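Side-chain contacts in cysteine desulfurase (Fervidobacterium islandicum, PDB 6A6E), which catalyses, as a PLP-dependent cysteine desulfurase (SufS), the release of sulfur from L-cysteine, probably supplying it for iron-sulfur cluster assembly: residues I119-T122 and E123-V126; G352-P355 and H356-S359; Y404-K407 and E408-D411. All blocks are in the same frame, centred on the assembly; numbering follows the deposited sequence.

Interaction 1: residues I119-T122 and E123-V126; sequences ILKT and EDTV
Lys121 and Asp124 face each other across a type II beta turn, with their CA atoms 5.3 Å apart. The turn reverses the chain after helix 103-116 and leads it into strand 125-129 of the large seven-stranded sheet. The end-to-end directions of 119-122 and 123-126 differ by 124°. Thr122 and Glu123 form the corner, and Glu123 has the positive phi expected of the third residue of a type II turn. The closing bond runs from Asp124 N to Lys121 O (2.9 Å). The donor sits above the carbonyl plane.

A second bond reinforces this one. Asp124 CG lies beside its own backbone N (chi1 -75°), which brings the carboxylate back toward the start of the turn. There OD2 accepts from Lys121 N at 2.8 Å and 168°, a nearly straight bond that meets the carboxylate from above its plane. Residue Lys121 is thus gripped at both N and O by Asp124. OD2 also lies 3.3 Å from Ile119 O. Both are acceptors, and Lys178 NZ serves them together, with a salt bridge to OD2 and a hydrogen bond to Ile119 O. The amine of Lys121 is near but not in contact, with NZ 5.0 Å from Asp124 OD2. Its charge would probably add to that of Lys178 in keeping the carboxylate ionised.

The apolar part of the contact is buried. Leu120 and Val126 cross at about a right angle, and both pack on Trp140 of helix 138-147 and on Phe149. Leu120 also touches Leu114 of helix 103-116, which joins that helix to the strand. Leu120 CD1 meets Val126 CG2 at 3.6 Å and Asp124 CB at 3.9 Å.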
loop_
_atom_site.group_PDB
_atom_site.type_symbol
_atom_site.label_atom_id
_atom_site.label_comp_id
_atom_site.label_asym_id
_atom_site.label_seq_id
_atom_site.Cartn_x
_atom_site.Cartn_y
_atom_site.Cartn_z
ATOM N N ILE A 119 -1.139 26.093 2.985
ATOM C CA ILE A 119 -0.297 26.563 1.928
ATOM C C ILE A 119 -1.136 26.732 0.656
ATOM O O ILE A 119 -0.995 27.732 -0.074
ATOM C CB ILE A 119 0.813 25.564 1.687
ATOM C CG1 ILE A 119 1.728 25.531 2.892
ATOM C CG2 ILE A 119 1.545 25.866 0.368
ATOM C CD1 ILE A 119 2.800 24.474 2.859
ATOM N N LEU A 120 -1.970 25.752 0.339
ATOM C CA LEU A 120 -2.871 25.864 -0.795
ATOM C C LEU A 120 -4.209 26.326 -0.301
ATOM O O LEU A 120 -4.897 25.548 0.346
ATOM C CB LEU A 120 -3.031 24.522 -1.512
ATOM C CG LEU A 120 -3.881 24.456 -2.783
ATOM C CD1 LEU A 120 -3.450 25.382 -3.890
ATOM C CD2 LEU A 120 -3.836 23.014 -3.291
ATOM N N LYS A 121 -4.570 27.592 -0.561
ATOM C CA LYS A 121 -5.823 28.200 -0.034
ATOM C C LYS A 121 -6.898 28.389 -1.065
ATOM O O LYS A 121 -6.625 28.325 -2.255
ATOM C CB LYS A 121 -5.574 29.564 0.569
ATOM C CG LYS A 121 -4.458 29.645 1.556
ATOM C CD LYS A 121 -4.743 30.854 2.410
ATOM C CE LYS A 121 -3.552 31.239 3.224
ATOM N NZ LYS A 121 -2.660 32.004 2.331
ATOM N N THR A 122 -8.115 28.693 -0.617
ATOM C CA THR A 122 -9.228 29.007 -1.518
ATOM C C THR A 122 -8.759 30.114 -2.442
ATOM O O THR A 122 -8.028 31.008 -2.029
ATOM C CB THR A 122 -10.486 29.485 -0.762
ATOM O OG1 THR A 122 -10.064 30.302 0.317
ATOM C CG2 THR A 122 -11.187 28.400 -0.122
ATOM N N GLU A 123 -9.105 30.023 -3.713
ATOM C CA GLU A 123 -8.643 31.047 -4.659
ATOM C C GLU A 123 -7.123 31.173 -4.946
ATOM O O GLU A 123 -6.737 32.020 -5.751
ATOM C CB GLU A 123 -9.212 32.416 -4.232
ATOM C CG GLU A 123 -10.709 32.349 -3.959
ATOM C CD GLU A 123 -11.399 33.619 -4.333
ATOM O OE1 GLU A 123 -10.912 34.689 -3.889
ATOM O OE2 GLU A 123 -12.406 33.534 -5.076
ATOM N N ASP A 124 -6.260 30.356 -4.322
ATOM C CA ASP A 124 -4.966 30.072 -4.941
ATOM C C ASP A 124 -5.222 29.277 -6.207
ATOM O O ASP A 124 -6.297 28.692 -6.400
ATOM C CB ASP A 124 -4.069 29.256 -4.045
ATOM C CG ASP A 124 -3.479 30.054 -2.927
ATOM O OD1 ASP A 124 -3.471 31.282 -3.003
ATOM O OD2 ASP A 124 -3.025 29.452 -1.953
ATOM N N THR A 125 -4.220 29.229 -7.051
ATOM C CA THR A 125 -4.328 28.440 -8.296
ATOM C C THR A 125 -3.268 27.374 -8.290
ATOM O O THR A 125 -2.139 27.640 -7.865
ATOM C CB THR A 125 -4.094 29.313 -9.554
ATOM O OG1 THR A 125 -5.137 30.259 -9.623
ATOM C CG2 THR A 125 -4.092 28.516 -10.855
ATOM N N VAL A 126 -3.685 26.178 -8.722
ATOM C CA VAL A 126 -2.826 25.080 -9.011
ATOM C C VAL A 126 -2.762 25.008 -10.509
ATOM O O VAL A 126 -3.793 24.863 -11.139
ATOM C CB VAL A 126 -3.400 23.690 -8.544
ATOM C CG1 VAL A 126 -2.383 22.608 -8.858
ATOM C CG2 VAL A 126 -3.650 23.710 -7.067
#

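Interaction 2: residues G352-P355 and H356-S359; sequences GVHP and HDVS
Val353 and Val358 make the tightly packed side of this helix start, with Val353 CG1 3.7 Å from Val358 CG2. The two side chains cross at about a right angle. Val353 CG1 reaches its partner because it stands anti to the backbone N (chi1 -175°). Around them, Ile420 of helix 407-423 touches both valines, and Leu417 and Val397 touch Val358. Pro355, the first residue of helix 355-366, is buried against strands 368-373 and 396-400. The first helical bonds follow in order. Val358 N donates to His354 O at 3.2 Å, and Ser359 N donates to Pro355 O at 3.1 Å.

The other side of the turn is more polar and more open. His354 occupies the N-cap position, and its side chain lies alongside that of Asp357, pointing the same way. The ring and carboxylate planes are 46° apart. His354 ND1 gives Asp357 OD2 a weak bond of 3.2 Å, bent to 129°. A water adds to it, accepting from His354 N and donating to Asp357 OD2 at 2.6 Å from that oxygen. The carboxylate therefore reaches the N-cap amide through water, where a capping box would use a direct bond. Asp357 OD1 binds a glycerol, probably from the crystallisation liquor. His356 turns elsewhere: its NE2 bonds to Ala67 O of the second subunit, and the side chain packs on Val68 of that subunit. The helix start thus also reaches the dimer interface.

Asp357 OD2 is held by a loose ring bond and a short water contact close to the helix N-terminus. The helix end would tend to stabilise its negative charge, and the carboxylate may in turn make protonation of the His354 ring easier.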
loop_
_atom_site.group_PDB
_atom_site.type_symbol
_atom_site.label_atom_id
_atom_site.label_comp_id
_atom_site.label_asym_id
_atom_site.label_seq_id
_atom_site.Cartn_x
_atom_site.Cartn_y
_atom_site.Cartn_z
ATOM N N GLY A 352 -8.283 3.027 -40.069
ATOM C CA GLY A 352 -9.419 2.208 -40.386
ATOM C C GLY A 352 -9.605 1.069 -39.434
ATOM O O GLY A 352 -10.520 0.295 -39.653
ATOM N N VAL A 353 -8.783 0.958 -38.359
ATOM C CA VAL A 353 -8.890 -0.198 -37.458
ATOM C C VAL A 353 -9.050 0.257 -36.017
ATOM O O VAL A 353 -8.278 1.099 -35.542
ATOM C CB VAL A 353 -7.654 -1.097 -37.595
ATOM C CG1 VAL A 353 -7.748 -2.390 -36.786
ATOM C CG2 VAL A 353 -7.437 -1.427 -39.064
ATOM N N HIS A 354 -10.038 -0.291 -35.332
ATOM C CA HIS A 354 -10.311 0.075 -33.926
ATOM C C HIS A 354 -9.072 -0.264 -33.041
ATOM O O HIS A 354 -8.452 -1.314 -33.212
ATOM C CB HIS A 354 -11.481 -0.746 -33.335
ATOM C CG HIS A 354 -12.803 -0.548 -34.002
ATOM N ND1 HIS A 354 -13.678 -1.597 -34.230
ATOM C CD2 HIS A 354 -13.412 0.566 -34.480
ATOM C CE1 HIS A 354 -14.765 -1.138 -34.826
ATOM N NE2 HIS A 354 -14.629 0.169 -34.986
ATOM N N PRO A 355 -8.729 0.598 -32.079
ATOM C CA PRO A 355 -7.560 0.265 -31.226
ATOM C C PRO A 355 -7.616 -1.084 -30.527
ATOM O O PRO A 355 -6.652 -1.819 -30.598
ATOM C CB PRO A 355 -7.514 1.430 -30.248
ATOM C CG PRO A 355 -8.067 2.568 -31.029
ATOM C CD PRO A 355 -9.178 1.973 -31.860
ATOM N N HIS A 356 -8.733 -1.462 -29.953
ATOM C CA HIS A 356 -8.858 -2.818 -29.315
ATOM C C HIS A 356 -8.642 -3.977 -30.245
ATOM O O HIS A 356 -8.061 -4.970 -29.827
ATOM C CB HIS A 356 -10.173 -3.027 -28.489
ATOM C CG HIS A 356 -10.040 -4.059 -27.378
ATOM N ND1 HIS A 356 -11.091 -4.439 -26.560
ATOM C CD2 HIS A 356 -8.970 -4.785 -26.962
ATOM C CE1 HIS A 356 -10.669 -5.338 -25.688
ATOM N NE2 HIS A 356 -9.384 -5.563 -25.912
ATOM N N ASP A 357 -9.070 -3.861 -31.510
ATOM C CA ASP A 357 -8.734 -4.900 -32.506
ATOM C C ASP A 357 -7.238 -4.975 -32.760
ATOM O O ASP A 357 -6.710 -6.051 -32.954
ATOM C CB ASP A 357 -9.436 -4.669 -33.851
ATOM C CG ASP A 357 -10.949 -4.720 -33.748
ATOM O OD1 ASP A 357 -11.441 -5.467 -32.861
ATOM O OD2 ASP A 357 -11.623 -3.986 -34.528
ATOM N N VAL A 358 -6.544 -3.831 -32.813
ATOM C CA VAL A 358 -5.056 -3.846 -32.985
ATOM C C VAL A 358 -4.391 -4.622 -31.848
ATOM O O VAL A 358 -3.609 -5.522 -32.103
ATOM C CB VAL A 358 -4.467 -2.434 -33.107
ATOM C CG1 VAL A 358 -2.952 -2.471 -33.196
ATOM C CG2 VAL A 358 -5.041 -1.715 -34.310
ATOM N N SER A 359 -4.746 -4.288 -30.587
ATOM C CA SER A 359 -4.162 -4.950 -29.452
ATOM C C SER A 359 -4.600 -6.437 -29.399
ATOM O O SER A 359 -3.814 -7.312 -28.996
ATOM C CB SER A 359 -4.538 -4.208 -28.153
ATOM O OG SER A 359 -3.852 -2.982 -28.069
HETATM O O HOH W 1 -11.356 -2.704 -36.735
#

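Interaction 3: residues Y404-K407 and E408-D411; sequences YNTK and EDID
Asp409 and Thr406 bond to each other in both directions at the start of helix 407-423. Asp409 N donates to Thr406 OG1 at 2.9 Å and 162°. Thr406 N donates to Asp409 OD2 at 3.0 Å. The threonine hydroxyl sits between its own backbone N and carbonyl carbon (chi1 68°), a rotation that puts OG1 over the first turn of the helix.

Asp409 OD2 takes more than this one bond. Asn405 ND2 donates to it at 3.1 Å, with the oxygen in the amide plane. The amide and carboxylate planes are 85° apart. Asn405 ND2 and Thr406 N reach the oxygen from opposite faces of the carboxylate, each well out of its plane. A water donates as well, 2.6 Å from Asp409 OD2, and the same water donates to Tyr404 O. Three donors therefore grip this oxygen of a buried residue, and together with Arg33 on OD1 they hold the carboxylate's rotation. Ordinary helix bonds follow: Asp411 N donates to Lys407 O at 3.0 Å, and Ile410 N donates weakly to Thr406 O.

The second shell positions these groups. Arg33 forms a salt bridge with Asp409 OD1 and another with Glu408 OE2, which ties the helix to strand 32-36 and probably keeps the aspartate charged. The Asn405 amide is oriented at both ends, by Tyr402 N on OD1 and by Tyr36 O as a further acceptor for ND2. Asp411 bonds to Arg6 and to Tyr321. Further out, Tyr404 OH is bonded to Asn39 OD1 and Leu44 N, so the loop leading into the helix is anchored away from the cap too.

Thr406 and Asp409 form a classic capping box at the N-terminus of a helix, here with Asn405 as an extra donor to the box carboxylate.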
loop_
_atom_site.group_PDB
_atom_site.type_symbol
_atom_site.label_atom_id
_atom_site.label_comp_id
_atom_site.label_asym_id
_atom_site.label_seq_id
_atom_site.Cartn_x
_atom_site.Cartn_y
_atom_site.Cartn_z
ATOM N N TYR A 404 14.482 -5.193 -20.772
ATOM C CA TYR A 404 14.543 -6.521 -21.306
ATOM C C TYR A 404 13.929 -6.576 -22.756
ATOM O O TYR A 404 13.713 -7.660 -23.294
ATOM C CB TYR A 404 13.807 -7.532 -20.353
ATOM C CG TYR A 404 12.512 -6.931 -19.767
ATOM C CD1 TYR A 404 11.422 -6.595 -20.598
ATOM C CD2 TYR A 404 12.431 -6.603 -18.415
ATOM C CE1 TYR A 404 10.279 -5.979 -20.096
ATOM C CE2 TYR A 404 11.296 -5.951 -17.878
ATOM C CZ TYR A 404 10.229 -5.648 -18.714
ATOM O OH TYR A 404 9.159 -5.005 -18.217
ATOM N N ASN A 405 13.603 -5.455 -23.352
ATOM C CA ASN A 405 13.142 -5.468 -24.744
ATOM C C ASN A 405 14.328 -5.396 -25.738
ATOM O O ASN A 405 15.431 -4.989 -25.387
ATOM C CB ASN A 405 12.147 -4.337 -25.049
ATOM C CG ASN A 405 10.785 -4.557 -24.407
ATOM O OD1 ASN A 405 10.305 -3.669 -23.672
ATOM N ND2 ASN A 405 10.149 -5.733 -24.656
ATOM N N THR A 406 14.076 -5.826 -26.967
ATOM C CA THR A 406 15.089 -5.883 -28.040
ATOM C C THR A 406 14.582 -5.230 -29.309
ATOM O O THR A 406 13.387 -4.920 -29.455
ATOM C CB THR A 406 15.461 -7.343 -28.391
ATOM O OG1 THR A 406 14.339 -7.992 -29.008
ATOM C CG2 THR A 406 15.928 -8.103 -27.143
ATOM N N LYS A 407 15.487 -4.992 -30.239
ATOM C CA LYS A 407 15.061 -4.524 -31.539
ATOM C C LYS A 407 14.261 -5.553 -32.253
ATOM O O LYS A 407 13.325 -5.223 -32.955
ATOM C CB LYS A 407 16.253 -4.121 -32.374
ATOM C CG LYS A 407 16.752 -2.765 -31.943
ATOM C CD LYS A 407 18.008 -2.403 -32.701
ATOM C CE LYS A 407 18.322 -0.931 -32.555
ATOM N NZ LYS A 407 19.785 -0.836 -32.370
ATOM N N GLU A 408 14.577 -6.819 -32.040
ATOM C CA GLU A 408 13.730 -7.867 -32.592
ATOM C C GLU A 408 12.263 -7.825 -32.112
ATOM O O GLU A 408 11.325 -8.036 -32.915
ATOM C CB GLU A 408 14.342 -9.234 -32.353
ATOM C CG GLU A 408 13.453 -10.300 -32.965
ATOM C CD GLU A 408 13.967 -11.704 -32.770
ATOM O OE1 GLU A 408 14.865 -12.105 -33.550
ATOM O OE2 GLU A 408 13.439 -12.415 -31.881
ATOM N N ASP A 409 12.054 -7.551 -30.805
ATOM C CA ASP A 409 10.698 -7.337 -30.266
ATOM C C ASP A 409 9.968 -6.294 -31.074
ATOM O O ASP A 409 8.808 -6.457 -31.460
ATOM C CB ASP A 409 10.736 -6.859 -28.804
ATOM C CG ASP A 409 11.191 -7.912 -27.834
ATOM O OD1 ASP A 409 11.017 -9.127 -28.101
ATOM O OD2 ASP A 409 11.648 -7.525 -26.697
ATOM N N ILE A 410 10.632 -5.197 -31.303
ATOM C CA ILE A 410 10.053 -4.130 -32.074
ATOM C C ILE A 410 9.712 -4.592 -33.536
ATOM O O ILE A 410 8.600 -4.279 -34.061
ATOM C CB ILE A 410 10.975 -2.927 -32.025
ATOM C CG1 ILE A 410 10.976 -2.368 -30.596
ATOM C CG2 ILE A 410 10.537 -1.837 -32.982
ATOM C CD1 ILE A 410 11.981 -1.277 -30.329
ATOM N N ASP A 411 10.618 -5.367 -34.145
ATOM C CA ASP A 411 10.380 -5.918 -35.509
ATOM C C ASP A 411 9.165 -6.847 -35.535
ATOM O O ASP A 411 8.399 -6.850 -36.504
ATOM C CB ASP A 411 11.611 -6.710 -36.014
ATOM C CG ASP A 411 12.810 -5.815 -36.304
ATOM O OD1 ASP A 411 12.647 -4.624 -36.430
ATOM O OD2 ASP A 411 13.941 -6.303 -36.432
HETATM O O HOH W 2 12.089 -9.286 -24.835
#

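Overall arrangement
Interactions 2 and 3 are neighbours, with centres about 21 Å apart and nearest atoms about 12 Å apart. Both start helices that pack together: helix 407-423, opened by interaction 3, brings Ile420 against both valines of interaction 2 and Leu417 against Val358. Interaction 1 is remote, its centre about 42 Å from that of interaction 2 and about 46 Å from that of interaction 3. It lies across the chain centre from interaction 3, and leads into strand 125-129, after which come the PLP-pocket residues His133 and Ala135. The Tyr404 side chain of interaction 3 is about 13 Å from PLP, too far for contact. Only interaction 2 touches the second subunit.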